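Local coordinates for protein alpha-1,2-mannosidase (Trichoderma reesei, PDB 1HCU) that probably trims alpha-1,2-linked mannose residues from high-mannose N-glycans as a calcium-dependent family 47 glycoside hydrolase, at residues 289-294 with 329-334; 282-287 with 355-360; 315-320 with 399-404; 220-225 with 245-250; 348-353 with 418-423. All blocks are in the same frame, centred on the assembly; numbering follows the deposited sequence.

In the fold
All five contacts belong to one family 47 catalytic fold, but they range from its helical interior to its loops. Contacts 3 and 4 are buried and almost wholly apolar: contact 3 packs two helices together, while contact 4 sets a loop against helix 245-257. Contacts 1, 2 and 5 are only partly buried and rely more on polar groups: a lysine, a shared serine hydroxyl and a bridging water. Contacts 1 and 2 reach the same antiparallel sheet and touch through Ser282 and Phe292. Contact 1 also meets contact 3, where helix 326-344 leans on helices 312-323 and 393-405. Contact 5 adjoins contact 2 along the chain.

Contact 1: residues 289-294 with 329-334; sequences DLTFLS and IDFGIK
Lys334 and Thr291 meet with their side chains crossing at about a right angle, and the lysine does most of the reaching. Its CG lies anti to the backbone N (chi1 176°), and bends further out at chi2 and chi4 swing the ammonium round, so that NZ donates to Thr291 OG1 over 2.7 Å, a length of little weight because that hydroxyl's position is less sure. The methylene chain touches as well: Lys334 CG comes within 3.7 Å of Thr291 CB. NZ also lies near the carbonyl oxygen Asp289 O, but that bond is weak and the spot is overcrowded in the model, so its details are doubtful. Asp289 OD2 stays 6.5 Å from Lys334 NZ, while OD1 forms a salt bridge with Arg287.

The two branches of Thr291 divide the work. While the hydroxyl faces the lysine, the methyl CG2 turns to the Phe331 ring, approaching CE2 obliquely at 4.4 Å. Leu293 adds the second apolar touch: its CD2 meets the edge of the same ring, near the ring plane, 4.0 Å from Phe331 CZ. Although neither CB points straight across the gap, the ends of both side chains close in on each other.

Helix 326-344 is thereby fixed against the start of strand 292-297 in the antiparallel sheet. Ser338 and Tyr339, further along that helix, hydrogen-bond to the backbone N of Thr291 and Leu293. Phe316 of helix 312-323 meets the Phe331 ring, and helix 393-405 packs against Ile329 and Ile333.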
# COMPACT_ATOMS: atom_id res chain seq x y z
N ASP A 289 -1.80 19.37 19.32
CA ASP A 289 -2.82 18.33 19.30
C ASP A 289 -2.62 17.36 18.16
O ASP A 289 -3.21 16.28 18.13
CB ASP A 289 -4.24 18.95 19.22
CG ASP A 289 -4.42 19.89 18.01
OD1 ASP A 289 -3.84 21.01 18.01
OD2 ASP A 289 -5.16 19.52 17.07
N LEU A 290 -1.77 17.73 17.21
CA LEU A 290 -1.49 16.88 16.07
C LEU A 290 -0.27 16.01 16.30
O LEU A 290 0.67 16.40 16.99
CB LEU A 290 -1.24 17.73 14.83
CG LEU A 290 -2.35 17.90 13.80
CD1 LEU A 290 -3.74 17.94 14.42
CD2 LEU A 290 -2.05 19.17 13.06
N THR A 291 -0.29 14.82 15.72
CA THR A 291 0.82 13.91 15.85
C THR A 291 1.20 13.31 14.50
O THR A 291 0.38 12.65 13.86
CB THR A 291 0.50 12.76 16.81
OG1 THR A 291 0.24 13.28 18.12
CG2 THR A 291 1.68 11.79 16.89
N PHE A 292 2.44 13.53 14.08
CA PHE A 292 2.96 12.99 12.82
C PHE A 292 4.18 12.12 13.12
O PHE A 292 4.72 12.15 14.22
CB PHE A 292 3.40 14.12 11.86
CG PHE A 292 2.29 15.03 11.44
CD1 PHE A 292 1.15 14.52 10.82
CD2 PHE A 292 2.37 16.40 11.67
CE1 PHE A 292 0.10 15.37 10.45
CE2 PHE A 292 1.33 17.26 11.30
CZ PHE A 292 0.20 16.74 10.69
N LEU A 293 4.61 11.34 12.13
CA LEU A 293 5.78 10.49 12.30
C LEU A 293 6.99 11.13 11.62
O LEU A 293 6.95 11.46 10.42
CB LEU A 293 5.52 9.09 11.70
CG LEU A 293 4.42 8.25 12.37
CD1 LEU A 293 4.42 6.81 11.83
CD2 LEU A 293 4.66 8.23 13.87
N SER A 294 8.06 11.32 12.39
CA SER A 294 9.30 11.90 11.86
C SER A 294 10.13 10.77 11.27
O SER A 294 9.88 9.60 11.56
CB SER A 294 10.12 12.58 12.97
OG SER A 294 9.49 13.74 13.48
N ILE A 329 -4.02 0.77 19.29
CA ILE A 329 -5.23 1.26 18.67
C ILE A 329 -5.33 2.77 18.88
O ILE A 329 -5.56 3.52 17.93
CB ILE A 329 -6.49 0.55 19.23
CG1 ILE A 329 -6.43 -0.95 18.90
CG2 ILE A 329 -7.74 1.20 18.66
CD1 ILE A 329 -7.59 -1.77 19.44
N ASP A 330 -5.15 3.23 20.12
CA ASP A 330 -5.21 4.66 20.41
C ASP A 330 -4.22 5.45 19.57
O ASP A 330 -4.56 6.51 19.01
CB ASP A 330 -4.91 4.96 21.88
CG ASP A 330 -5.93 4.38 22.83
OD1 ASP A 330 -7.06 4.07 22.38
OD2 ASP A 330 -5.61 4.24 24.03
N PHE A 331 -2.99 4.96 19.49
CA PHE A 331 -1.96 5.64 18.72
C PHE A 331 -2.34 5.66 17.24
O PHE A 331 -2.17 6.68 16.58
CB PHE A 331 -0.59 4.96 18.93
CG PHE A 331 0.55 5.72 18.32
CD1 PHE A 331 1.13 5.29 17.14
CD2 PHE A 331 1.01 6.90 18.91
CE1 PHE A 331 2.15 6.03 16.54
CE2 PHE A 331 2.03 7.64 18.32
CZ PHE A 331 2.60 7.21 17.13
N GLY A 332 -2.87 4.55 16.74
CA GLY A 332 -3.28 4.50 15.35
C GLY A 332 -4.41 5.47 15.04
O GLY A 332 -4.41 6.11 13.99
N ILE A 333 -5.37 5.59 15.96
CA ILE A 333 -6.50 6.51 15.79
C ILE A 333 -5.99 7.95 15.70
O ILE A 333 -6.47 8.75 14.89
CB ILE A 333 -7.49 6.41 16.98
CG1 ILE A 333 -8.20 5.05 16.97
CG2 ILE A 333 -8.53 7.52 16.91
CD1 ILE A 333 -8.95 4.77 15.68
N LYS A 334 -5.01 8.27 16.54
CA LYS A 334 -4.43 9.61 16.57
C LYS A 334 -3.72 9.88 15.24
O LYS A 334 -3.79 10.98 14.70
CB LYS A 334 -3.44 9.71 17.74
CG LYS A 334 -2.67 11.03 17.82
CD LYS A 334 -3.62 12.22 17.87
CE LYS A 334 -2.90 13.54 17.71
NZ LYS A 334 -2.23 14.00 18.95

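Contact 2: residues 282-287 with 355-360; sequences SHPSTR and FAWVDS
Pro284 and Asp359 are joined by a single beta bridge where the touching parts of the two segments run almost perpendicular, 87° apart, with Ser360 N donating to His283 O and Ser285 N to Val358 O, each over 2.8 Å. The 282-287 side then leaves the bridge through a type I beta turn from Pro284 to Arg287.

Ser282 OG both accepts and donates a hydrogen bond. Trp357 NE1 gives it a nearly straight bond of 2.9 Å (168° at the hydrogen), with the oxygen lying almost exactly in the indole plane. The hydroxyl in turn donates to Asp359 OD1, also over 2.9 Å, meeting it from above the carboxylate, 55° out of plane. Asp359 OD2 is engaged separately by the backbone N of Val361 and Thr362, which probably limit how the carboxylate can turn.

Pro284 packs on the same indole. Its CG stands off-centre above the five-membered ring, 4.2 Å from the centroid, in a CH-pi contact. Trp357 CG sits between its backbone N and carbonyl carbon, a setting that brings the ring against the proline, with its N-H edge to Ser282. Ser285 OG lies 3.4 Å from Val358 CB, though its hydrogen bond goes to Tyr376 OH. His283 likewise turns its ND1 to Leu290 O.

The contact joins the loop after strand 281-282 to the end of strand 354-356, both in one antiparallel sheet. Pro303 of strand 300-306 touches Trp357 and Asp359, and Trp382 of strand 382-383 touches Val358.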
# COMPACT_ATOMS: atom_id res chain seq x y z
N SER A 282 5.82 12.96 16.68
CA SER A 282 6.21 14.36 16.72
C SER A 282 4.99 15.28 16.67
O SER A 282 3.99 14.97 16.00
CB SER A 282 7.17 14.65 15.55
OG SER A 282 7.65 15.98 15.57
N HIS A 283 5.07 16.41 17.37
CA HIS A 283 3.95 17.36 17.40
C HIS A 283 4.33 18.72 16.83
O HIS A 283 5.32 19.31 17.23
CB HIS A 283 3.46 17.54 18.85
CG HIS A 283 3.20 16.25 19.56
ND1 HIS A 283 2.19 15.38 19.19
CD2 HIS A 283 3.82 15.67 20.61
CE1 HIS A 283 2.22 14.32 19.97
NE2 HIS A 283 3.20 14.46 20.84
N PRO A 284 3.54 19.22 15.86
CA PRO A 284 3.83 20.53 15.25
C PRO A 284 3.78 21.62 16.31
O PRO A 284 2.86 21.66 17.13
CB PRO A 284 2.71 20.69 14.23
CG PRO A 284 2.42 19.29 13.82
CD PRO A 284 2.44 18.55 15.15
N SER A 285 4.77 22.51 16.29
CA SER A 285 4.84 23.59 17.26
C SER A 285 3.58 24.46 17.30
O SER A 285 3.22 24.97 18.36
CB SER A 285 6.08 24.46 16.99
OG SER A 285 6.02 25.08 15.72
N THR A 286 2.89 24.62 16.17
CA THR A 286 1.68 25.44 16.14
C THR A 286 0.40 24.67 16.39
O THR A 286 -0.66 25.26 16.60
CB THR A 286 1.52 26.16 14.78
OG1 THR A 286 1.64 25.19 13.72
CG2 THR A 286 2.57 27.24 14.61
N ARG A 287 0.50 23.34 16.34
CA ARG A 287 -0.64 22.45 16.56
C ARG A 287 -0.18 21.21 17.32
O ARG A 287 -0.00 20.14 16.74
CB ARG A 287 -1.28 22.03 15.23
CG ARG A 287 -1.99 23.16 14.47
CD ARG A 287 -3.25 23.64 15.19
NE ARG A 287 -4.27 22.60 15.27
CZ ARG A 287 -5.08 22.27 14.27
NH1 ARG A 287 -5.01 22.91 13.10
NH2 ARG A 287 -5.95 21.28 14.42
N PHE A 355 4.92 17.02 3.36
CA PHE A 355 4.70 18.18 4.21
C PHE A 355 5.68 18.15 5.38
O PHE A 355 6.27 17.12 5.68
CB PHE A 355 3.25 18.22 4.73
CG PHE A 355 2.88 17.07 5.63
CD1 PHE A 355 3.08 17.14 7.01
CD2 PHE A 355 2.34 15.90 5.10
CE1 PHE A 355 2.74 16.07 7.84
CE2 PHE A 355 2.00 14.83 5.92
CZ PHE A 355 2.20 14.91 7.30
N ALA A 356 5.85 19.30 6.03
CA ALA A 356 6.78 19.39 7.16
C ALA A 356 6.30 20.33 8.26
O ALA A 356 5.34 21.08 8.09
CB ALA A 356 8.15 19.84 6.65
N TRP A 357 6.97 20.30 9.40
CA TRP A 357 6.58 21.14 10.52
C TRP A 357 7.78 21.42 11.41
O TRP A 357 8.91 21.08 11.06
CB TRP A 357 5.46 20.46 11.31
CG TRP A 357 5.86 19.13 11.89
CD1 TRP A 357 6.26 18.88 13.18
CD2 TRP A 357 5.96 17.87 11.20
NE1 TRP A 357 6.60 17.56 13.33
CE2 TRP A 357 6.42 16.91 12.13
CE3 TRP A 357 5.70 17.46 9.88
CZ2 TRP A 357 6.63 15.57 11.78
CZ3 TRP A 357 5.91 16.12 9.54
CH2 TRP A 357 6.37 15.20 10.49
N VAL A 358 7.53 22.06 12.54
CA VAL A 358 8.59 22.35 13.49
C VAL A 358 8.31 21.47 14.71
O VAL A 358 7.24 21.56 15.31
CB VAL A 358 8.58 23.83 13.92
CG1 VAL A 358 9.72 24.10 14.88
CG2 VAL A 358 8.70 24.74 12.70
N ASP A 359 9.26 20.61 15.06
CA ASP A 359 9.08 19.73 16.21
C ASP A 359 8.87 20.59 17.45
O ASP A 359 9.72 21.42 17.77
CB ASP A 359 10.31 18.85 16.41
CG ASP A 359 10.12 17.82 17.50
OD1 ASP A 359 10.01 16.62 17.17
OD2 ASP A 359 10.07 18.21 18.69
N SER A 360 7.75 20.41 18.14
CA SER A 360 7.45 21.22 19.33
C SER A 360 8.39 20.98 20.51
O SER A 360 8.50 21.83 21.38
CB SER A 360 6.02 20.97 19.80
OG SER A 360 5.89 19.68 20.36

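Contact 3: residues 315-320 with 399-404; sequences NFILGG and YYAYRV
Ile317 is the main bump, and the hollow that takes it is formed by Tyr400, Ala401 and Val404 on the facing helix. Its long branch goes deepest. With CG1 anti to the carbonyl carbon (chi1 -74°) and the chain extended beyond it, CD1 reaches the helix backbone, 3.6 Å from Ala401 N, and also touches Tyr400 CB and Ala401 CB, the latter at 4.1 Å. The short branch CG2 takes the other end of the hollow, 3.8 Å from Val404 CB, with Tyr400 O close by at 3.9 Å. Val404 and Ile317 cross at a slant, and both methyls of the valine approach CG2.

The axes of the two short segments come within 9.3 Å and run 29° from parallel, close-packed neighbours in the mainly helical (alpha/alpha)7 barrel of family 47 mannosidases. Ile333 of helix 326-344 also touches Ile317, Ala401 and Val404.

The second bump comes from the opposite helix. Tyr400 sends its ring past the isoleucine towards Leu318, where the ring atom CE2 lies 4.0 Å from Leu318 CB, an oblique meeting in which CB is the part of the leucine that makes the touch. Lys253 of helix 245-257 touches both Leu318 and Tyr400, and Val473 from a loop also packs on the tyrosine.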
# COMPACT_ATOMS: atom_id res chain seq x y z
N ASN A 315 -2.02 0.55 10.30
CA ASN A 315 -1.14 -0.53 10.73
C ASN A 315 -1.11 -0.69 12.25
O ASN A 315 -1.19 -1.81 12.75
CB ASN A 315 0.28 -0.33 10.19
CG ASN A 315 1.07 -1.62 10.16
OD1 ASN A 315 0.64 -2.60 9.56
ND2 ASN A 315 2.22 -1.63 10.82
N PHE A 316 -0.99 0.42 12.98
CA PHE A 316 -0.98 0.37 14.44
C PHE A 316 -2.30 -0.19 14.95
O PHE A 316 -2.33 -0.95 15.92
CB PHE A 316 -0.74 1.76 15.05
CG PHE A 316 0.72 2.09 15.26
CD1 PHE A 316 1.51 2.54 14.20
CD2 PHE A 316 1.30 1.89 16.50
CE1 PHE A 316 2.86 2.78 14.39
CE2 PHE A 316 2.67 2.13 16.70
CZ PHE A 316 3.45 2.58 15.64
N ILE A 317 -3.38 0.21 14.29
CA ILE A 317 -4.72 -0.26 14.63
C ILE A 317 -4.76 -1.77 14.42
O ILE A 317 -5.18 -2.51 15.32
CB ILE A 317 -5.81 0.42 13.76
CG1 ILE A 317 -6.00 1.87 14.22
CG2 ILE A 317 -7.12 -0.34 13.85
CD1 ILE A 317 -6.81 2.72 13.28
N LEU A 318 -4.30 -2.23 13.25
CA LEU A 318 -4.29 -3.66 12.97
C LEU A 318 -3.55 -4.41 14.06
O LEU A 318 -4.03 -5.43 14.57
CB LEU A 318 -3.63 -3.95 11.63
CG LEU A 318 -3.51 -5.44 11.28
CD1 LEU A 318 -4.86 -6.14 11.42
CD2 LEU A 318 -2.98 -5.56 9.87
N GLY A 319 -2.37 -3.90 14.42
CA GLY A 319 -1.56 -4.51 15.46
C GLY A 319 -2.28 -4.53 16.80
O GLY A 319 -2.18 -5.50 17.54
N GLY A 320 -3.02 -3.47 17.10
CA GLY A 320 -3.77 -3.40 18.35
C GLY A 320 -4.88 -4.43 18.40
O GLY A 320 -5.21 -4.96 19.46
N TYR A 399 -10.31 3.90 7.07
CA TYR A 399 -11.05 2.65 7.02
C TYR A 399 -10.80 1.82 8.28
O TYR A 399 -11.75 1.40 8.95
CB TYR A 399 -10.70 1.87 5.75
CG TYR A 399 -11.20 0.44 5.76
CD1 TYR A 399 -10.31 -0.62 5.94
CD2 TYR A 399 -12.55 0.15 5.62
CE1 TYR A 399 -10.76 -1.93 5.99
CE2 TYR A 399 -13.01 -1.16 5.67
CZ TYR A 399 -12.11 -2.19 5.86
OH TYR A 399 -12.55 -3.50 5.93
N TYR A 400 -9.53 1.59 8.62
CA TYR A 400 -9.21 0.81 9.82
C TYR A 400 -9.79 1.45 11.08
O TYR A 400 -10.30 0.74 11.96
CB TYR A 400 -7.70 0.66 10.01
CG TYR A 400 -7.05 -0.42 9.16
CD1 TYR A 400 -6.55 -0.13 7.89
CD2 TYR A 400 -6.92 -1.73 9.64
CE1 TYR A 400 -5.94 -1.11 7.12
CE2 TYR A 400 -6.30 -2.72 8.88
CZ TYR A 400 -5.81 -2.40 7.62
OH TYR A 400 -5.17 -3.35 6.86
N ALA A 401 -9.70 2.78 11.17
CA ALA A 401 -10.22 3.52 12.32
C ALA A 401 -11.70 3.21 12.53
O ALA A 401 -12.15 2.98 13.66
CB ALA A 401 -10.00 5.02 12.13
N TYR A 402 -12.46 3.19 11.43
CA TYR A 402 -13.88 2.89 11.49
C TYR A 402 -14.14 1.42 11.89
O TYR A 402 -14.96 1.15 12.75
CB TYR A 402 -14.57 3.19 10.14
CG TYR A 402 -16.02 2.79 10.13
CD1 TYR A 402 -16.44 1.63 9.47
CD2 TYR A 402 -16.96 3.50 10.87
CE1 TYR A 402 -17.75 1.18 9.57
CE2 TYR A 402 -18.28 3.06 10.97
CZ TYR A 402 -18.66 1.90 10.33
OH TYR A 402 -19.95 1.44 10.47
N ARG A 403 -13.42 0.49 11.26
CA ARG A 403 -13.59 -0.93 11.56
C ARG A 403 -13.28 -1.27 13.01
O ARG A 403 -13.82 -2.25 13.54
CB ARG A 403 -12.69 -1.80 10.66
CG ARG A 403 -13.01 -1.71 9.17
CD ARG A 403 -14.44 -2.10 8.86
NE ARG A 403 -14.80 -3.34 9.55
CZ ARG A 403 -16.02 -3.87 9.57
NH1 ARG A 403 -17.02 -3.28 8.94
NH2 ARG A 403 -16.24 -4.98 10.25
N VAL A 404 -12.41 -0.50 13.65
CA VAL A 404 -12.08 -0.77 15.05
C VAL A 404 -12.97 -0.02 16.04
O VAL A 404 -13.13 -0.47 17.17
CB VAL A 404 -10.58 -0.46 15.37
CG1 VAL A 404 -10.36 1.03 15.58
CG2 VAL A 404 -10.15 -1.24 16.60

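Contact 4: residues 220-225 with 245-250; sequences GLIGTF and DSFYEY
Tyr248 and Ile222 slide past each other in opposite directions, and they carry most of the buried surface. The tyrosine's CG lies anti to the carbonyl carbon (chi1 -69°), which carries the ring's far end to the loop, and it is this end and not CB that makes the touch. The phenol oxygen settles against the loop backbone, with Tyr248 OH 3.4 Å from Leu221 CA. One ring edge meets the loop carbonyl: Gly220 O lies near the ring plane, 3.5 Å from Tyr248 CE2. Leu221 crosses the tyrosine at about a right angle and rests its CD2 on the hydroxyl end, 3.9 Å from CZ.

Ile222 turns its long branch to Phe247 instead. The two side chains come from opposite directions, and CD1 meets the ring obliquely, 3.4 Å from Phe247 CE1 and 3.7 Å from CZ. The apolar grip is thus shared out: Ile222 packs on Phe247, Leu221 on Tyr248.

Asp245, a predicted active-site residue, lies three residues before Tyr248. Around the contact, Trp240 stacks on the Tyr248 ring, and a weak hydrogen bond joins the hydroxyls of Tyr248 and Tyr296, the latter from strand 292-297 and also bonded to Ile222 O. Helix 196-209 closes on Phe247 with Glu205 and Leu208, and Val175 of helix 175-178 touches Ile222.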
# COMPACT_ATOMS: atom_id res chain seq x y z
N GLY A 220 14.31 -2.23 17.13
CA GLY A 220 13.28 -2.45 16.13
C GLY A 220 13.34 -1.50 14.94
O GLY A 220 12.80 -1.80 13.88
N LEU A 221 13.99 -0.35 15.12
CA LEU A 221 14.11 0.63 14.04
C LEU A 221 15.43 0.44 13.31
O LEU A 221 16.46 1.03 13.65
CB LEU A 221 14.00 2.06 14.60
CG LEU A 221 12.63 2.32 15.23
CD1 LEU A 221 12.53 3.76 15.74
CD2 LEU A 221 11.54 2.05 14.19
N ILE A 222 15.37 -0.41 12.29
CA ILE A 222 16.51 -0.79 11.46
C ILE A 222 16.90 0.21 10.39
O ILE A 222 16.23 1.22 10.18
CB ILE A 222 16.24 -2.17 10.78
CG1 ILE A 222 15.03 -2.07 9.84
CG2 ILE A 222 15.96 -3.22 11.85
CD1 ILE A 222 14.79 -3.33 8.98
N GLY A 223 18.00 -0.09 9.70
CA GLY A 223 18.49 0.77 8.63
C GLY A 223 17.67 0.58 7.37
O GLY A 223 16.77 -0.25 7.34
N THR A 224 17.99 1.33 6.32
CA THR A 224 17.26 1.29 5.06
C THR A 224 17.83 0.38 3.97
O THR A 224 17.08 -0.31 3.28
CB THR A 224 17.12 2.72 4.48
OG1 THR A 224 16.46 3.56 5.43
CG2 THR A 224 16.31 2.70 3.19
N PHE A 225 19.15 0.37 3.82
CA PHE A 225 19.78 -0.44 2.78
C PHE A 225 20.57 -1.64 3.28
O PHE A 225 21.35 -1.54 4.23
CB PHE A 225 20.67 0.44 1.91
CG PHE A 225 19.96 1.68 1.40
CD1 PHE A 225 20.22 2.93 1.96
CD2 PHE A 225 19.04 1.58 0.36
CE1 PHE A 225 19.57 4.07 1.50
CE2 PHE A 225 18.38 2.72 -0.10
CZ PHE A 225 18.64 3.96 0.47
N ASP A 245 8.51 1.77 4.73
CA ASP A 245 7.12 1.56 5.13
C ASP A 245 6.56 0.13 5.12
O ASP A 245 6.24 -0.42 6.18
CB ASP A 245 6.18 2.44 4.30
CG ASP A 245 6.47 2.37 2.80
OD1 ASP A 245 7.07 1.37 2.32
OD2 ASP A 245 6.07 3.32 2.09
N SER A 246 6.42 -0.46 3.94
CA SER A 246 5.83 -1.79 3.86
C SER A 246 6.55 -2.92 4.61
O SER A 246 5.97 -3.98 4.82
CB SER A 246 5.56 -2.18 2.39
OG SER A 246 6.68 -1.95 1.55
N PHE A 247 7.80 -2.69 5.02
CA PHE A 247 8.54 -3.70 5.78
C PHE A 247 7.92 -3.90 7.17
O PHE A 247 7.64 -5.03 7.58
CB PHE A 247 10.01 -3.31 5.95
CG PHE A 247 10.69 -4.04 7.07
CD1 PHE A 247 10.95 -3.40 8.28
CD2 PHE A 247 10.98 -5.40 6.95
CE1 PHE A 247 11.48 -4.11 9.37
CE2 PHE A 247 11.51 -6.11 8.03
CZ PHE A 247 11.76 -5.47 9.24
N TYR A 248 7.72 -2.80 7.89
CA TYR A 248 7.10 -2.84 9.22
C TYR A 248 5.68 -3.36 9.09
O TYR A 248 5.21 -4.13 9.93
CB TYR A 248 7.07 -1.44 9.84
CG TYR A 248 8.44 -0.91 10.22
CD1 TYR A 248 8.83 0.38 9.87
CD2 TYR A 248 9.34 -1.72 10.90
CE1 TYR A 248 10.10 0.85 10.18
CE2 TYR A 248 10.61 -1.26 11.22
CZ TYR A 248 10.98 0.02 10.85
OH TYR A 248 12.25 0.46 11.15
N GLU A 249 5.00 -2.95 8.02
CA GLU A 249 3.62 -3.36 7.74
C GLU A 249 3.48 -4.88 7.66
O GLU A 249 2.61 -5.47 8.31
CB GLU A 249 3.13 -2.72 6.43
CG GLU A 249 1.67 -3.00 6.03
CD GLU A 249 1.31 -2.47 4.63
OE1 GLU A 249 0.19 -2.76 4.13
OE2 GLU A 249 2.14 -1.75 4.04
N TYR A 250 4.32 -5.52 6.84
CA TYR A 250 4.23 -6.97 6.66
C TYR A 250 4.62 -7.78 7.88
O TYR A 250 4.26 -8.95 8.00
CB TYR A 250 5.05 -7.41 5.44
CG TYR A 250 4.31 -7.32 4.12
CD1 TYR A 250 4.89 -7.81 2.94
CD2 TYR A 250 3.06 -6.71 4.03
CE1 TYR A 250 4.23 -7.68 1.70
CE2 TYR A 250 2.40 -6.58 2.80
CZ TYR A 250 2.99 -7.06 1.65
OH TYR A 250 2.35 -6.87 0.45

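Contact 5: residues 348-353 with 418-423; sequences SGIGPE and LSAIED
Ala420 and Ile350 supply the apolar part of this contact. Ile350 sets its long branch against the helix: CG1 is anti to the carbonyl carbon (chi1 -62°), and CD1 ends 3.4 Å from Ala420 O and 3.7 Å from Ile421 CA. Higher up the same branch, CG1 touches Ala420 CB at 3.9 Å and grazes Ile421 CG1 at 4.4 Å. The alanine methyl faces the loop backbone, with Ser348 O 3.5 Å and Gly349 O 3.4 Å from its CB. Gly349 has a positive phi and lies close to the Ala420 methyl, two separate reasons why there is little room for a side chain.

The loop contains an ST turn, in which Ile350 N donates to Ser348 OG over 3.2 Å. That hydroxyl is further tied to Val437 O. This loop lies between helix 326-344 and strand 354-356 in the (alpha/alpha)7 barrel fold of the family, and three residues after Ile350 it delivers Glu353, a predicted proton donor, whose OE2 pairs with Arg391.

Polar contact across the gap runs through a water. It donates to Ser348 O and, over 2.8 Å, to Ala420 O, linking a loop carbonyl to one on helix 408-425. Tyr388 packs on both isoleucines, and Trp453 of helix 451-465 touches Ile421.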
# COMPACT_ATOMS: atom_id res chain seq x y z
N SER A 348 -8.00 22.43 -1.45
CA SER A 348 -8.74 21.41 -2.18
C SER A 348 -9.36 20.35 -1.26
O SER A 348 -10.24 19.59 -1.68
CB SER A 348 -7.84 20.71 -3.19
OG SER A 348 -6.83 19.97 -2.53
N GLY A 349 -8.92 20.31 -0.01
CA GLY A 349 -9.44 19.31 0.90
C GLY A 349 -8.73 17.98 0.68
O GLY A 349 -9.16 16.95 1.19
N ILE A 350 -7.64 18.00 -0.09
CA ILE A 350 -6.85 16.81 -0.38
C ILE A 350 -5.46 16.95 0.24
O ILE A 350 -4.86 18.03 0.18
CB ILE A 350 -6.71 16.60 -1.92
CG1 ILE A 350 -8.10 16.39 -2.54
CG2 ILE A 350 -5.80 15.39 -2.22
CD1 ILE A 350 -8.13 16.37 -4.06
N GLY A 351 -4.94 15.87 0.83
CA GLY A 351 -3.63 15.92 1.47
C GLY A 351 -2.44 16.03 0.52
O GLY A 351 -2.48 15.50 -0.59
N PRO A 352 -1.36 16.71 0.94
CA PRO A 352 -0.15 16.88 0.13
C PRO A 352 0.71 15.62 0.08
O PRO A 352 0.57 14.74 0.92
CB PRO A 352 0.57 18.03 0.84
CG PRO A 352 0.23 17.79 2.27
CD PRO A 352 -1.24 17.43 2.22
N GLU A 353 1.58 15.54 -0.92
CA GLU A 353 2.46 14.40 -1.11
C GLU A 353 3.54 14.41 -0.04
O GLU A 353 3.93 13.37 0.50
CB GLU A 353 3.11 14.49 -2.49
CG GLU A 353 3.02 13.23 -3.29
CD GLU A 353 4.03 12.23 -2.87
OE1 GLU A 353 5.14 12.67 -2.50
OE2 GLU A 353 3.75 11.02 -2.91
N LEU A 418 -13.12 11.18 -0.06
CA LEU A 418 -13.47 10.74 -1.42
C LEU A 418 -14.05 11.93 -2.21
O LEU A 418 -13.63 12.17 -3.33
CB LEU A 418 -14.51 9.60 -1.41
CG LEU A 418 -14.97 9.20 -2.84
CD1 LEU A 418 -14.14 8.05 -3.38
CD2 LEU A 418 -16.44 8.82 -2.84
N SER A 419 -14.98 12.66 -1.60
CA SER A 419 -15.60 13.81 -2.27
C SER A 419 -14.58 14.85 -2.74
O SER A 419 -14.66 15.34 -3.88
CB SER A 419 -16.62 14.50 -1.35
OG SER A 419 -17.64 13.60 -0.98
N ALA A 420 -13.65 15.21 -1.86
CA ALA A 420 -12.63 16.19 -2.23
C ALA A 420 -11.81 15.65 -3.40
O ALA A 420 -11.51 16.38 -4.35
CB ALA A 420 -11.72 16.49 -1.04
N ILE A 421 -11.46 14.37 -3.32
CA ILE A 421 -10.68 13.72 -4.37
C ILE A 421 -11.37 13.74 -5.73
O ILE A 421 -10.76 14.14 -6.73
CB ILE A 421 -10.36 12.25 -3.99
CG1 ILE A 421 -9.37 12.22 -2.82
CG2 ILE A 421 -9.82 11.50 -5.20
CD1 ILE A 421 -9.09 10.83 -2.28
N GLU A 422 -12.63 13.33 -5.80
CA GLU A 422 -13.28 13.33 -7.11
C GLU A 422 -13.64 14.71 -7.64
O GLU A 422 -13.67 14.91 -8.85
CB GLU A 422 -14.50 12.41 -7.14
CG GLU A 422 -15.54 12.59 -6.07
CD GLU A 422 -16.70 11.62 -6.25
OE1 GLU A 422 -16.45 10.46 -6.62
OE2 GLU A 422 -17.87 12.03 -6.02
N ASP A 423 -13.89 15.67 -6.75
CA ASP A 423 -14.23 17.01 -7.21
C ASP A 423 -13.03 17.68 -7.89
O ASP A 423 -13.20 18.46 -8.83
CB ASP A 423 -14.73 17.89 -6.06
CG ASP A 423 -16.08 17.45 -5.51
OD1 ASP A 423 -16.93 16.98 -6.30
OD2 ASP A 423 -16.30 17.58 -4.29
O HOH W 1 -11.70 19.08 -3.78